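Local coordinates for protein DegT/DnrJ/EryC1/StrS aminotransferase (Brucella abortus 2308, PDB 4QGR) that binds pyridoxal 5'-phosphate and probably transfers amino groups between substrates as an aminotransferase, at residues Ala125-Thr130 / Glu161-Phe166; Arg272-Ala277 / Leu356-Tyr361; Glu315-Val320 / Ile371-Gly376. All coordinates share one frame; numbering follows the deposited sequence.

The three contacts fall into two regions of the chain. Contact 1 joins helix 120-133 to the end of helix 153-163 and the turn after it, beside the large mixed sheet; its centre is about 38 Å from that of contact 2 and 43 Å from that of contact 3, across the chain's centre. Contacts 2 and 3 are neighbours, centres about 12 Å apart, and their segments alternate along the sequence. L356 CD1 of contact 2 lies 3.7 Å from I374 CD1 of contact 3. Contact 2 comes nearest the cofactor site: the M358 side chain is about 10 Å from that of Q173, which binds pyridoxal 5'-phosphate. Contacts 1 and 3 lie away from the cofactor site.

Contact 1. Residues Ala125-Thr130 / Glu161-Phe166; sequences AAIAAT and EREGLF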
loop_
_atom_site.group_PDB
_atom_site.type_symbol
_atom_site.label_atom_id
_atom_site.label_comp_id
_atom_site.label_asym_id
_atom_site.label_seq_id
_atom_site.Cartn_x
_atom_site.Cartn_y
_atom_site.Cartn_z
ATOM N N ALA A 125 -3.601 -31.832 -12.448
ATOM C CA ALA A 125 -4.572 -32.642 -11.676
ATOM C C ALA A 125 -5.511 -31.796 -10.819
ATOM O O ALA A 125 -6.701 -32.131 -10.699
ATOM C CB ALA A 125 -3.854 -33.629 -10.821
ATOM N N ALA A 126 -4.984 -30.715 -10.259
ATOM C CA ALA A 126 -5.736 -29.806 -9.408
ATOM C C ALA A 126 -6.801 -29.086 -10.231
ATOM O O ALA A 126 -7.948 -28.959 -9.799
ATOM C CB ALA A 126 -4.801 -28.795 -8.745
ATOM N N ILE A 127 -6.431 -28.649 -11.439
ATOM C CA ILE A 127 -7.372 -27.963 -12.314
ATOM C C ILE A 127 -8.475 -28.944 -12.718
ATOM O O ILE A 127 -9.663 -28.605 -12.664
ATOM C CB ILE A 127 -6.692 -27.415 -13.555
ATOM C CG1 ILE A 127 -5.788 -26.248 -13.174
ATOM C CG2 ILE A 127 -7.732 -27.022 -14.599
ATOM C CD1 ILE A 127 -4.753 -25.903 -14.192
ATOM N N ALA A 128 -8.086 -30.167 -13.084
ATOM C CA ALA A 128 -9.070 -31.181 -13.451
ATOM C C ALA A 128 -10.039 -31.498 -12.303
ATOM O O ALA A 128 -11.253 -31.635 -12.535
ATOM C CB ALA A 128 -8.415 -32.462 -13.980
ATOM N N ALA A 129 -9.529 -31.628 -11.094
ATOM C CA ALA A 129 -10.394 -31.889 -9.935
ATOM C C ALA A 129 -11.360 -30.737 -9.668
ATOM O O ALA A 129 -12.540 -30.952 -9.354
ATOM C CB ALA A 129 -9.566 -32.182 -8.700
ATOM N N THR A 130 -10.879 -29.508 -9.834
ATOM C CA THR A 130 -11.720 -28.356 -9.627
ATOM C C THR A 130 -12.832 -28.353 -10.662
ATOM O O THR A 130 -13.994 -28.077 -10.328
ATOM C CB THR A 130 -10.910 -27.041 -9.690
ATOM O OG1 THR A 130 -9.856 -27.101 -8.735
ATOM C CG2 THR A 130 -11.803 -25.854 -9.388
ATOM N N GLU A 161 -3.016 -22.939 -21.547
ATOM C CA GLU A 161 -3.487 -22.783 -22.916
ATOM C C GLU A 161 -4.778 -23.567 -23.168
ATOM O O GLU A 161 -5.623 -23.138 -23.934
ATOM C CB GLU A 161 -2.390 -23.248 -23.904
ATOM C CG GLU A 161 -1.302 -22.222 -24.048
ATOM C CD GLU A 161 -0.059 -22.737 -24.744
ATOM O OE1 GLU A 161 -0.034 -23.891 -25.207
ATOM O OE2 GLU A 161 0.905 -21.943 -24.830
ATOM N N ARG A 162 -4.884 -24.732 -22.552
ATOM C CA ARG A 162 -5.994 -25.641 -22.745
ATOM C C ARG A 162 -7.162 -25.041 -22.032
ATOM O O ARG A 162 -8.251 -24.933 -22.572
ATOM C CB ARG A 162 -5.639 -27.039 -22.146
ATOM C CG ARG A 162 -6.712 -28.114 -22.161
ATOM C CD ARG A 162 -7.454 -28.198 -23.482
ATOM N NE ARG A 162 -6.610 -28.596 -24.627
ATOM C CZ ARG A 162 -6.234 -29.845 -24.908
ATOM N NH1 ARG A 162 -5.481 -30.086 -25.963
ATOM N NH2 ARG A 162 -6.587 -30.866 -24.132
ATOM N N GLU A 163 -6.863 -24.594 -20.815
ATOM C CA GLU A 163 -7.841 -24.210 -19.850
ATOM C C GLU A 163 -8.254 -22.712 -19.931
ATOM O O GLU A 163 -9.157 -22.334 -19.212
ATOM C CB GLU A 163 -7.277 -24.576 -18.462
ATOM C CG GLU A 163 -6.863 -26.046 -18.263
ATOM C CD GLU A 163 -8.032 -27.047 -18.390
ATOM O OE1 GLU A 163 -9.198 -26.609 -18.304
ATOM O OE2 GLU A 163 -7.806 -28.265 -18.594
ATOM N N GLY A 164 -7.597 -21.907 -20.792
ATOM C CA GLY A 164 -7.792 -20.456 -20.945
ATOM C C GLY A 164 -7.289 -19.584 -19.767
ATOM O O GLY A 164 -7.639 -18.408 -19.656
ATOM N N LEU A 165 -6.415 -20.122 -18.933
ATOM C CA LEU A 165 -6.170 -19.508 -17.617
ATOM C C LEU A 165 -5.167 -18.361 -17.716
ATOM O O LEU A 165 -4.243 -18.388 -18.527
ATOM C CB LEU A 165 -5.651 -20.545 -16.622
ATOM C CG LEU A 165 -6.539 -21.795 -16.452
ATOM C CD1 LEU A 165 -5.978 -22.824 -15.473
ATOM C CD2 LEU A 165 -7.947 -21.372 -16.042
ATOM N N PHE A 166 -5.311 -17.417 -16.800
ATOM C CA PHE A 166 -4.438 -16.264 -16.660
ATOM C C PHE A 166 -3.250 -16.613 -15.770
ATOM O O PHE A 166 -3.430 -17.192 -14.692
ATOM C CB PHE A 166 -5.280 -15.161 -16.010
ATOM C CG PHE A 166 -4.651 -13.802 -15.981
ATOM C CD1 PHE A 166 -4.420 -13.069 -17.151
ATOM C CD2 PHE A 166 -4.429 -13.171 -14.766
ATOM C CE1 PHE A 166 -3.879 -11.795 -17.073
ATOM C CE2 PHE A 166 -3.927 -11.897 -14.691
ATOM C CZ PHE A 166 -3.655 -11.200 -15.850
#
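I127 reaches both E163 and L165 because its two branches part at CB: with chi1 at -70°, CG2 stands anti to the backbone N and faces E163, while CG1 lies beside that N. A nearly extended chi2 of 162° then carries CD1 out to L165. On the other side E163 is bent at chi2 (-63°), which folds its carboxylate back alongside the isoleucine.

The evidence for two separate touches is in the distances. I127 CD1 meets L165 CD1 at 3.6 Å, methyl against methyl, the two side chains reaching toward each other tip to tip; CG1 of I127 follows at 4.1 Å from the same L165 CD1. The second touch is of another kind. I127 CG2 stands 3.8 Å from E163 CD and 3.9 Å from E163 CG, and it sits over the flat face of the carboxylate, not in its plane. No hydrogen bond or charge pairing crosses between the segments, and the summed buried surface is modest, 117 Å². The nearest backbone approach, I127 CA to E163 CA, is 8.4 Å, so side chains alone bridge the gap.

G164 separates the two partners of I127. It leaves the helix with positive phi, and the chain turns there, which brings L165 to the same isoleucine as E163. Further along 125-130, T130 OG1 donates to A126 O at 2.9 Å, while T130 N reaches that oxygen from the opposite face of the carbonyl.

Helix 153-163 is the crossover between the adjacent parallel strands 137-141 and 166-170, a beta-alpha-beta unit, and helix 120-133 leads into the first of those strands. I127 also packs on I159 and on F86 of strand 83-88, and L165 on P138 and I141, so the contact fills the junction between two neighbouring helices and the sheet beneath them.

Contact 2. Residues Arg272-Ala277 / Leu356-Tyr361; sequences RRYNEA and LPMHPY
Y274 gives the contact its one hydrogen bond across the segments: its OH donates to P357 O at 2.8 Å. The donor lies in the carbonyl plane on a lone pair, with a C=O...donor angle of 142°, and the oxygen sits at the edge of the tyrosine ring, in its plane.

Packing on the ring face comes from L356. Its CD1 lies 4.3 Å from the centroid of the Y274 ring, 20° off the normal, a CH-pi contact displaced toward the CE1 side. The leucine crosses the ring at a slant, and its CB also comes within 3.8 Å of Y274 OH.

Edge packing is supplied by M358. Bends at chi2 and chi3 bring its CE back to the ring rim, 4.0 Å from Y274 CE2. Beyond the two segments, the Y274 ring stacks with that of Y298, which also touches L356 and M358, while Q367 and I370 bring helix 364-377 against the same tyrosine. The contact thus joins the long helix 247-278 to the loop that follows strand 353-356.

All four touching residues are buried, so the chemistry is that of a buried aromatic ring, packed largely by apolar groups, whose hydroxyl is satisfied by a backbone carbonyl; that bond, with the packing of L356 and M358, ties the hydroxyl end of the ring to the loop.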
loop_
_atom_site.group_PDB
_atom_site.type_symbol
_atom_site.label_atom_id
_atom_site.label_comp_id
_atom_site.label_asym_id
_atom_site.label_seq_id
_atom_site.Cartn_x
_atom_site.Cartn_y
_atom_site.Cartn_z
ATOM N N ARG A 272 27.622 -20.806 -6.775
ATOM C CA ARG A 272 28.350 -21.939 -7.375
ATOM C C ARG A 272 29.441 -22.429 -6.441
ATOM O O ARG A 272 29.675 -23.624 -6.315
ATOM C CB ARG A 272 28.907 -21.568 -8.762
ATOM C CG ARG A 272 27.800 -21.489 -9.814
ATOM C CD ARG A 272 28.308 -21.116 -11.213
ATOM N NE ARG A 272 27.199 -20.965 -12.169
ATOM C CZ ARG A 272 26.575 -21.977 -12.792
ATOM N NH1 ARG A 272 26.917 -23.243 -12.570
ATOM N NH2 ARG A 272 25.577 -21.727 -13.639
ATOM N N ARG A 273 30.092 -21.498 -5.766
ATOM C CA ARG A 273 31.125 -21.866 -4.801
ATOM C C ARG A 273 30.521 -22.638 -3.612
ATOM O O ARG A 273 31.108 -23.642 -3.171
ATOM C CB ARG A 273 31.929 -20.645 -4.355
ATOM C CG ARG A 273 33.220 -20.988 -3.628
ATOM C CD ARG A 273 34.123 -19.766 -3.617
ATOM N NE ARG A 273 35.414 -20.076 -3.010
ATOM C CZ ARG A 273 35.745 -19.887 -1.736
ATOM N NH1 ARG A 273 34.903 -19.340 -0.868
ATOM N NH2 ARG A 273 36.971 -20.216 -1.328
ATOM N N TYR A 274 29.374 -22.214 -3.091
ATOM C CA TYR A 274 28.714 -23.030 -2.067
ATOM C C TYR A 274 28.363 -24.414 -2.613
ATOM O O TYR A 274 28.555 -25.432 -1.933
ATOM C CB TYR A 274 27.396 -22.408 -1.629
ATOM C CG TYR A 274 27.359 -21.383 -0.510
ATOM C CD1 TYR A 274 28.020 -21.580 0.722
ATOM C CD2 TYR A 274 26.542 -20.254 -0.646
ATOM C CE1 TYR A 274 27.900 -20.659 1.749
ATOM C CE2 TYR A 274 26.401 -19.332 0.364
ATOM C CZ TYR A 274 27.075 -19.545 1.580
ATOM O OH TYR A 274 26.900 -18.645 2.592
ATOM N N ASN A 275 27.779 -24.454 -3.812
ATOM C CA ASN A 275 27.261 -25.731 -4.335
ATOM C C ASN A 275 28.397 -26.754 -4.471
ATOM O O ASN A 275 28.253 -27.879 -4.000
ATOM C CB ASN A 275 26.530 -25.564 -5.674
ATOM C CG ASN A 275 25.136 -24.933 -5.515
ATOM O OD1 ASN A 275 24.607 -24.785 -4.403
ATOM N ND2 ASN A 275 24.522 -24.608 -6.636
ATOM N N GLU A 276 29.522 -26.329 -5.051
ATOM C CA GLU A 276 30.656 -27.235 -5.270
ATOM C C GLU A 276 31.280 -27.684 -3.951
ATOM O O GLU A 276 31.711 -28.814 -3.827
ATOM C CB GLU A 276 31.702 -26.599 -6.205
ATOM C CG GLU A 276 31.168 -26.463 -7.632
ATOM C CD GLU A 276 30.698 -27.804 -8.232
ATOM O OE1 GLU A 276 31.435 -28.822 -8.111
ATOM O OE2 GLU A 276 29.583 -27.859 -8.815
ATOM N N ALA A 277 31.270 -26.823 -2.934
ATOM C CA ALA A 277 31.944 -27.151 -1.682
ATOM C C ALA A 277 31.060 -27.976 -0.758
ATOM O O ALA A 277 31.575 -28.686 0.116
ATOM C CB ALA A 277 32.395 -25.876 -0.984
ATOM N N LEU A 356 21.215 -19.876 3.894
ATOM C CA LEU A 356 22.546 -19.423 4.375
ATOM C C LEU A 356 22.787 -17.971 3.941
ATOM O O LEU A 356 22.142 -17.486 3.015
ATOM C CB LEU A 356 23.642 -20.296 3.745
ATOM C CG LEU A 356 23.468 -21.798 3.911
ATOM C CD1 LEU A 356 24.659 -22.539 3.301
ATOM C CD2 LEU A 356 23.349 -22.118 5.410
ATOM N N PRO A 357 23.729 -17.268 4.582
ATOM C CA PRO A 357 24.044 -15.934 4.136
ATOM C C PRO A 357 24.282 -15.882 2.625
ATOM O O PRO A 357 24.976 -16.712 2.069
ATOM C CB PRO A 357 25.316 -15.595 4.906
ATOM C CG PRO A 357 25.173 -16.395 6.189
ATOM C CD PRO A 357 24.560 -17.685 5.734
ATOM N N MET A 358 23.642 -14.947 1.963
ATOM C CA MET A 358 23.690 -14.886 0.519
ATOM C C MET A 358 23.435 -13.458 0.105
ATOM O O MET A 358 22.368 -12.945 0.325
ATOM C CB MET A 358 22.639 -15.772 -0.100
ATOM C CG MET A 358 22.502 -15.571 -1.621
ATOM S SD MET A 358 24.015 -15.614 -2.650
ATOM C CE MET A 358 24.361 -17.285 -2.417
ATOM N N HIS A 359 24.472 -12.809 -0.410
ATOM C CA HIS A 359 24.380 -11.449 -0.936
ATOM C C HIS A 359 25.654 -11.191 -1.745
ATOM O O HIS A 359 26.617 -11.969 -1.643
ATOM C CB HIS A 359 24.193 -10.424 0.194
ATOM C CG HIS A 359 25.213 -10.494 1.281
ATOM N ND1 HIS A 359 26.417 -9.833 1.216
ATOM C CD2 HIS A 359 25.239 -11.191 2.439
ATOM C CE1 HIS A 359 27.100 -10.054 2.316
ATOM N NE2 HIS A 359 26.415 -10.880 3.077
ATOM N N PRO A 360 25.690 -10.092 -2.517
ATOM C CA PRO A 360 26.829 -9.892 -3.398
ATOM C C PRO A 360 28.154 -9.627 -2.709
ATOM O O PRO A 360 29.193 -9.739 -3.372
ATOM C CB PRO A 360 26.390 -8.689 -4.275
ATOM C CG PRO A 360 24.888 -8.653 -4.158
ATOM C CD PRO A 360 24.633 -9.097 -2.759
ATOM N N TYR A 361 28.120 -9.250 -1.428
ATOM C CA TYR A 361 29.294 -8.781 -0.679
ATOM C C TYR A 361 29.898 -9.773 0.303
ATOM O O TYR A 361 30.771 -9.438 1.123
ATOM C CB TYR A 361 28.940 -7.458 -0.015
ATOM C CG TYR A 361 28.315 -6.547 -1.045
ATOM C CD1 TYR A 361 29.114 -5.807 -1.891
ATOM C CD2 TYR A 361 26.928 -6.489 -1.234
ATOM C CE1 TYR A 361 28.572 -5.036 -2.896
ATOM C CE2 TYR A 361 26.381 -5.713 -2.246
ATOM C CZ TYR A 361 27.218 -4.973 -3.057
ATOM O OH TYR A 361 26.753 -4.200 -4.098
#

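Contact 3. Residues Glu315-Val320 / Ile371-Gly376; sequences EGIPSV and IGVIRG
V373 is met from both ends of a helix-terminating turn: the same methyl, CG2, touches E315 just before G316 and I317 just after it. G316, with phi at 78°, is the C-prime residue of a Schellman motif closing helix 305-314, in which I317 N pairs with L312 O and G316 N with Q313 O. In that motif the hydrophobic residue beyond the glycine turns back to the side of the helix, and here I317 packs on L312.

V373 CG2 is 3.8 Å from E315 CG and 3.9 Å from I317 CD1, the two directions nearly at right angles. The E315 chain crosses the valine obliquely and touches it through CB and CG, a bend at chi2 turning the carboxylate aside. I317 and V373 instead slide past each other in opposite directions. With chi1 at 173°, CG1 of V373 is anti to the backbone N and CG2 anti to the carbonyl carbon, which makes CG2 the methyl that reaches both partners; CG1 comes no closer than 4.2 Å to E315 CG.

V373 also touches Q311 and L312, and E315 O accepts a hydrogen bond from K369 NZ, so side chains of helix 364-377 meet the end of helix 305-314 both at its side chains and at the E315 carbonyl.

Between the segments themselves the chemistry is purely van der Waals: no hydrogen bond crosses, only 106 Å² is buried, and the glutamate contributes as a hydrocarbon chain.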
loop_
_atom_site.group_PDB
_atom_site.type_symbol
_atom_site.label_atom_id
_atom_site.label_comp_id
_atom_site.label_asym_id
_atom_site.label_seq_id
_atom_site.Cartn_x
_atom_site.Cartn_y
_atom_site.Cartn_z
ATOM N N GLU A 315 28.876 -20.203 15.977
ATOM C CA GLU A 315 30.053 -19.683 15.296
ATOM C C GLU A 315 29.807 -18.316 14.687
ATOM O O GLU A 315 30.605 -17.845 13.883
ATOM C CB GLU A 315 30.512 -20.649 14.202
ATOM C CG GLU A 315 31.049 -21.973 14.713
ATOM C CD GLU A 315 32.364 -21.837 15.452
ATOM O OE1 GLU A 315 33.156 -20.904 15.144
ATOM O OE2 GLU A 315 32.570 -22.630 16.393
ATOM N N GLY A 316 28.734 -17.640 15.089
ATOM C CA GLY A 316 28.481 -16.270 14.619
ATOM C C GLY A 316 27.920 -16.168 13.215
ATOM O O GLY A 316 28.019 -15.107 12.568
ATOM N N ILE A 317 27.303 -17.248 12.734
ATOM C CA ILE A 317 26.766 -17.276 11.370
ATOM C C ILE A 317 25.241 -17.305 11.453
ATOM O O ILE A 317 24.679 -18.247 12.011
ATOM C CB ILE A 317 27.312 -18.498 10.587
ATOM C CG1 ILE A 317 28.833 -18.402 10.447
ATOM C CG2 ILE A 317 26.636 -18.617 9.235
ATOM C CD1 ILE A 317 29.522 -19.741 10.277
ATOM N N PRO A 318 24.576 -16.258 10.936
ATOM C CA PRO A 318 23.110 -16.270 10.898
ATOM C C PRO A 318 22.592 -17.175 9.794
ATOM O O PRO A 318 23.279 -17.368 8.759
ATOM C CB PRO A 318 22.768 -14.819 10.582
ATOM C CG PRO A 318 23.931 -14.362 9.734
ATOM C CD PRO A 318 25.121 -15.009 10.356
ATOM N N SER A 319 21.403 -17.736 10.025
ATOM C CA SER A 319 20.720 -18.538 8.989
ATOM C C SER A 319 19.234 -18.479 9.286
ATOM O O SER A 319 18.830 -18.208 10.421
ATOM C CB SER A 319 21.231 -19.964 8.984
ATOM O OG SER A 319 20.963 -20.660 10.216
ATOM N N VAL A 320 18.406 -18.731 8.273
ATOM C CA VAL A 320 16.955 -18.569 8.429
ATOM C C VAL A 320 16.252 -19.727 7.732
ATOM O O VAL A 320 16.669 -20.162 6.674
ATOM C CB VAL A 320 16.469 -17.271 7.769
ATOM C CG1 VAL A 320 14.980 -16.998 8.062
ATOM C CG2 VAL A 320 17.299 -16.128 8.280
ATOM N N ILE A 371 31.319 -22.588 4.994
ATOM C CA ILE A 371 31.554 -23.932 4.454
ATOM C C ILE A 371 32.190 -24.834 5.513
ATOM O O ILE A 371 31.807 -25.983 5.665
ATOM C CB ILE A 371 32.398 -23.876 3.151
ATOM C CG1 ILE A 371 31.517 -23.418 2.007
ATOM C CG2 ILE A 371 33.028 -25.222 2.806
ATOM C CD1 ILE A 371 32.281 -22.803 0.856
ATOM N N GLY A 372 33.156 -24.306 6.229
ATOM C CA GLY A 372 33.903 -25.094 7.199
ATOM C C GLY A 372 33.006 -25.596 8.320
ATOM O O GLY A 372 33.138 -26.711 8.783
ATOM N N VAL A 373 32.099 -24.754 8.776
ATOM C CA VAL A 373 31.278 -25.129 9.906
ATOM C C VAL A 373 30.299 -26.202 9.477
ATOM O O VAL A 373 30.066 -27.173 10.223
ATOM C CB VAL A 373 30.546 -23.900 10.506
ATOM C CG1 VAL A 373 29.552 -24.331 11.577
ATOM C CG2 VAL A 373 31.541 -22.920 11.087
ATOM N N ILE A 374 29.741 -26.055 8.267
ATOM C CA ILE A 374 28.770 -27.011 7.770
ATOM C C ILE A 374 29.440 -28.390 7.557
ATOM O O ILE A 374 28.909 -29.419 7.989
ATOM C CB ILE A 374 28.087 -26.508 6.476
ATOM C CG1 ILE A 374 27.288 -25.233 6.773
ATOM C CG2 ILE A 374 27.170 -27.584 5.880
ATOM C CD1 ILE A 374 26.727 -24.531 5.562
ATOM N N ARG A 375 30.602 -28.399 6.919
ATOM C CA ARG A 375 31.336 -29.636 6.664
ATOM C C ARG A 375 31.725 -30.307 8.003
ATOM O O ARG A 375 31.582 -31.530 8.185
ATOM C CB ARG A 375 32.582 -29.355 5.816
ATOM C CG ARG A 375 32.269 -28.882 4.393
ATOM C CD ARG A 375 33.524 -28.804 3.542
ATOM N NE ARG A 375 33.995 -30.166 3.316
ATOM C CZ ARG A 375 33.468 -30.997 2.422
ATOM N NH1 ARG A 375 32.478 -30.607 1.621
ATOM N NH2 ARG A 375 33.918 -32.226 2.325
ATOM N N GLY A 376 32.173 -29.482 8.952
ATOM C CA GLY A 376 32.581 -29.969 10.261
ATOM C C GLY A 376 31.420 -30.586 11.011
ATOM O O GLY A 376 31.569 -31.630 11.631
#